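Local atomic coordinates of 3-methyladenine dna-glycosylase (Archaeoglobus fulgidus, PDB entry 2JHN), a protein that belongs to the helix-hairpin-helix (HhH-GPD) superfamily of base excision DNA repair proteins and carries an N-terminal TATA-binding-protein-like domain. Residues 163-175 with 185-197. The protein carries 1 engineered substitution. Numbering follows the deposited sequence.
Sequences TQEAILKAGVEGL and AELIVEIAKEENL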
# COMPACT_ATOMS: atom_id res chain seq x y z
N THR A 163 5.49 -7.19 -14.27
CA THR A 163 4.88 -8.51 -14.12
C THR A 163 5.97 -9.46 -13.61
O THR A 163 7.15 -9.15 -13.70
CB THR A 163 4.34 -9.07 -15.46
OG1 THR A 163 5.42 -9.14 -16.40
CG2 THR A 163 3.20 -8.19 -16.02
N GLN A 164 5.57 -10.63 -13.08
CA GLN A 164 6.57 -11.63 -12.67
C GLN A 164 7.48 -12.01 -13.85
O GLN A 164 8.69 -12.11 -13.69
CB GLN A 164 5.90 -12.86 -12.05
CG GLN A 164 5.10 -12.53 -10.79
CD GLN A 164 4.41 -13.73 -10.20
OE1 GLN A 164 3.24 -13.66 -9.82
NE2 GLN A 164 5.14 -14.85 -10.10
N GLU A 165 6.88 -12.14 -15.02
CA GLU A 165 7.60 -12.42 -16.29
C GLU A 165 8.68 -11.40 -16.64
O GLU A 165 9.79 -11.79 -17.02
CB GLU A 165 6.59 -12.54 -17.44
CG GLU A 165 5.73 -13.78 -17.36
CD GLU A 165 4.38 -13.58 -16.64
OE1 GLU A 165 4.18 -12.56 -15.92
OE2 GLU A 165 3.51 -14.46 -16.82
N ALA A 166 8.35 -10.12 -16.50
CA ALA A 166 9.25 -9.00 -16.78
C ALA A 166 10.44 -8.99 -15.83
O ALA A 166 11.56 -8.70 -16.23
CB ALA A 166 8.48 -7.66 -16.69
N ILE A 167 10.18 -9.33 -14.56
CA ILE A 167 11.23 -9.47 -13.54
C ILE A 167 12.20 -10.63 -13.81
O ILE A 167 13.42 -10.49 -13.64
CB ILE A 167 10.59 -9.59 -12.11
CG1 ILE A 167 9.93 -8.25 -11.75
CG2 ILE A 167 11.64 -10.00 -11.05
CD1 ILE A 167 10.90 -7.03 -11.75
N LEU A 168 11.64 -11.77 -14.21
CA LEU A 168 12.47 -12.92 -14.55
C LEU A 168 13.42 -12.56 -15.70
O LEU A 168 14.61 -12.90 -15.67
CB LEU A 168 11.59 -14.14 -14.86
CG LEU A 168 10.86 -14.75 -13.64
CD1 LEU A 168 10.00 -15.91 -14.09
CD2 LEU A 168 11.82 -15.18 -12.53
N LYS A 169 12.89 -11.83 -16.68
CA LYS A 169 13.69 -11.31 -17.80
C LYS A 169 14.74 -10.28 -17.36
O LYS A 169 15.89 -10.36 -17.77
CB LYS A 169 12.79 -10.75 -18.92
CG LYS A 169 13.57 -10.12 -20.11
CD LYS A 169 14.55 -11.12 -20.80
CE LYS A 169 15.51 -10.40 -21.77
NZ LYS A 169 16.76 -11.17 -22.08
N ALA A 170 14.36 -9.34 -16.50
CA ALA A 170 15.31 -8.37 -15.94
C ALA A 170 16.46 -9.10 -15.26
O ALA A 170 17.62 -8.70 -15.38
CB ALA A 170 14.59 -7.42 -14.91
N GLY A 171 16.13 -10.17 -14.53
CA GLY A 171 17.11 -10.98 -13.79
C GLY A 171 17.75 -10.26 -12.63
O GLY A 171 17.50 -9.07 -12.39
N VAL A 172 18.59 -10.98 -11.88
CA VAL A 172 19.32 -10.35 -10.77
C VAL A 172 20.09 -9.11 -11.23
O VAL A 172 20.01 -8.05 -10.62
CB VAL A 172 20.28 -11.35 -10.04
CG1 VAL A 172 21.27 -10.60 -9.12
CG2 VAL A 172 19.48 -12.39 -9.27
N GLU A 173 20.85 -9.23 -12.32
CA GLU A 173 21.70 -8.12 -12.74
C GLU A 173 20.93 -6.88 -13.19
O GLU A 173 21.38 -5.76 -12.97
CB GLU A 173 22.70 -8.54 -13.84
CG GLU A 173 23.87 -9.37 -13.31
CD GLU A 173 24.63 -8.68 -12.17
OE1 GLU A 173 24.93 -7.45 -12.25
OE2 GLU A 173 24.92 -9.39 -11.18
N GLY A 174 19.79 -7.08 -13.82
CA GLY A 174 18.95 -5.95 -14.29
C GLY A 174 18.40 -5.15 -13.12
O GLY A 174 18.37 -3.92 -13.15
N LEU A 175 17.97 -5.86 -12.07
CA LEU A 175 17.54 -5.23 -10.82
C LEU A 175 18.68 -4.52 -10.11
O LEU A 175 18.49 -3.41 -9.62
CB LEU A 175 16.84 -6.25 -9.88
CG LEU A 175 15.60 -6.96 -10.45
CD1 LEU A 175 14.96 -7.86 -9.39
CD2 LEU A 175 14.57 -6.00 -11.03
N ALA A 185 17.68 -8.20 -5.05
CA ALA A 185 17.47 -8.65 -6.43
C ALA A 185 17.29 -10.15 -6.51
O ALA A 185 16.38 -10.63 -7.17
CB ALA A 185 18.64 -8.18 -7.34
N GLU A 186 18.14 -10.89 -5.81
CA GLU A 186 18.04 -12.33 -5.75
C GLU A 186 16.70 -12.83 -5.17
O GLU A 186 16.10 -13.75 -5.70
CB GLU A 186 19.20 -12.86 -4.91
CG GLU A 186 20.50 -12.90 -5.68
CD GLU A 186 21.59 -13.66 -4.95
OE1 GLU A 186 21.52 -13.77 -3.70
OE2 GLU A 186 22.53 -14.13 -5.64
N LEU A 187 16.25 -12.20 -4.09
CA LEU A 187 15.01 -12.61 -3.44
C LEU A 187 13.77 -12.29 -4.31
O LEU A 187 12.85 -13.10 -4.43
CB LEU A 187 14.92 -11.97 -2.06
CG LEU A 187 13.79 -12.39 -1.12
CD1 LEU A 187 13.71 -13.91 -0.96
CD2 LEU A 187 13.94 -11.68 0.23
N ILE A 188 13.76 -11.10 -4.92
CA ILE A 188 12.66 -10.70 -5.81
C ILE A 188 12.55 -11.66 -7.00
O ILE A 188 11.47 -12.13 -7.35
CB ILE A 188 12.76 -9.21 -6.21
CG1 ILE A 188 12.52 -8.34 -4.96
CG2 ILE A 188 11.77 -8.88 -7.36
CD1 ILE A 188 12.80 -6.87 -5.13
N VAL A 189 13.69 -12.00 -7.61
CA VAL A 189 13.67 -12.98 -8.70
C VAL A 189 13.10 -14.33 -8.20
O VAL A 189 12.26 -14.94 -8.84
CB VAL A 189 15.06 -13.10 -9.37
CG1 VAL A 189 15.11 -14.31 -10.32
CG2 VAL A 189 15.41 -11.81 -10.11
N GLU A 190 13.53 -14.74 -7.01
CA GLU A 190 13.02 -15.96 -6.36
C GLU A 190 11.47 -15.97 -6.24
O GLU A 190 10.79 -16.92 -6.64
CB GLU A 190 13.68 -16.12 -4.98
CG GLU A 190 13.59 -17.51 -4.40
CD GLU A 190 14.23 -17.65 -3.00
OE1 GLU A 190 15.16 -16.87 -2.64
OE2 GLU A 190 13.82 -18.58 -2.26
N ILE A 191 10.93 -14.87 -5.73
CA ILE A 191 9.49 -14.70 -5.60
C ILE A 191 8.80 -14.72 -6.97
O ILE A 191 7.72 -15.31 -7.13
CB ILE A 191 9.17 -13.41 -4.79
CG1 ILE A 191 9.72 -13.49 -3.34
CG2 ILE A 191 7.68 -13.08 -4.87
CD1 ILE A 191 8.99 -14.46 -2.44
N ALA A 192 9.44 -14.11 -7.97
CA ALA A 192 8.87 -14.07 -9.34
C ALA A 192 8.61 -15.45 -9.98
O ALA A 192 7.71 -15.63 -10.82
CB ALA A 192 9.77 -13.19 -10.27
N LYS A 193 9.41 -16.43 -9.57
CA LYS A 193 9.22 -17.84 -10.01
C LYS A 193 7.96 -18.54 -9.46
O LYS A 193 7.57 -19.60 -9.96
CB LYS A 193 10.47 -18.66 -9.64
CG LYS A 193 11.69 -18.26 -10.43
CD LYS A 193 12.93 -19.01 -9.96
CE LYS A 193 14.17 -18.52 -10.69
NZ LYS A 193 15.38 -19.26 -10.23
N GLU A 194 7.34 -17.97 -8.43
CA GLU A 194 6.19 -18.60 -7.78
C GLU A 194 4.93 -18.51 -8.63
O GLU A 194 4.60 -17.45 -9.15
CB GLU A 194 5.95 -17.99 -6.39
CG GLU A 194 7.09 -18.20 -5.41
CD GLU A 194 7.16 -19.64 -4.91
OE1 GLU A 194 6.25 -20.08 -4.18
OE2 GLU A 194 8.09 -20.36 -5.28
N GLU A 195 4.23 -19.63 -8.77
CA GLU A 195 2.97 -19.66 -9.49
C GLU A 195 1.82 -19.36 -8.55
O GLU A 195 1.94 -19.56 -7.34
CB GLU A 195 2.75 -21.05 -10.12
CG GLU A 195 3.63 -21.29 -11.32
CD GLU A 195 2.98 -20.84 -12.60
OE1 GLU A 195 1.91 -20.18 -12.54
OE2 GLU A 195 3.53 -21.14 -13.67
N ASN A 196 0.70 -18.89 -9.12
CA ASN A 196 -0.55 -18.66 -8.39
C ASN A 196 -0.42 -17.70 -7.20
O ASN A 196 -1.14 -17.80 -6.21
CB ASN A 196 -1.19 -20.00 -7.96
CG ASN A 196 -1.39 -20.95 -9.15
OD1 ASN A 196 -2.01 -20.58 -10.15
ND2 ASN A 196 -0.88 -22.17 -9.04
N LEU A 197 0.54 -16.79 -7.30
CA LEU A 197 0.84 -15.92 -6.17
C LEU A 197 -0.33 -15.01 -5.75
O LEU A 197 -0.54 -14.75 -4.56
CB LEU A 197 2.15 -15.15 -6.49
CG LEU A 197 2.96 -14.43 -5.44
CD1 LEU A 197 3.35 -15.34 -4.26
CD2 LEU A 197 4.18 -13.86 -6.14
O HOH W 1 1.88 -15.90 -9.87
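Gln164 reaches from the first turn of its helix to the backbone near the C-terminal end of helix 182-192. Its amide nitrogen NE2 donates two hydrogen bonds, to Glu194 O at 2.8 Å and to Ala192 O at the same length. Both acceptors lie in the plane of the amide, but they are used differently: Glu194 O meets the donor in its own carbonyl plane, whereas at Ala192 O the donor stands 46° above that plane. The other end of the amide, OE1, accepts a hydrogen bond from water 1, 2.6 Å away; this water also donates to Glu194 O and accepts from Leu197 N. Both ends of the amide are therefore engaged, which fixes its flip and ties the backbone of 192-197 to Gln164. The side chain gets there with CG beside the backbone N (chi1 -61°) and an extended chain beyond.

Further along, the contact is apolar. Ala192 CB lies 3.6 Å from Leu168 CD2, with Ile167 CG2 also against it. Val189 is a knob in a hole formed by Leu168, Gly171, Val172 and Leu175; its CG2, anti to the carbonyl carbon, comes within 3.7 Å of Val172 N, where the helix is kinked, the N of Val172 and Glu173 having no bond to the turn before. Past the kink, Leu175 CB packs 3.7 Å from Ala185 CB, and Leu175 CD1 meets Ile188 CG2.

Thr163 OG1 caps the start of helix 164-177 by accepting from Ala166 N. Segments 164-175 and 185-192 run nearly antiparallel (165°), their axes approaching to 8.4 Å, as a helical hairpin within the HhH-GPD region. Helix 118-127 packs against it through Phe119, on Gln164 and Ile167, and Ile127, on Ile188, while helix 133-147 brings Ile143 to Leu175 and Phe147 to Ala170.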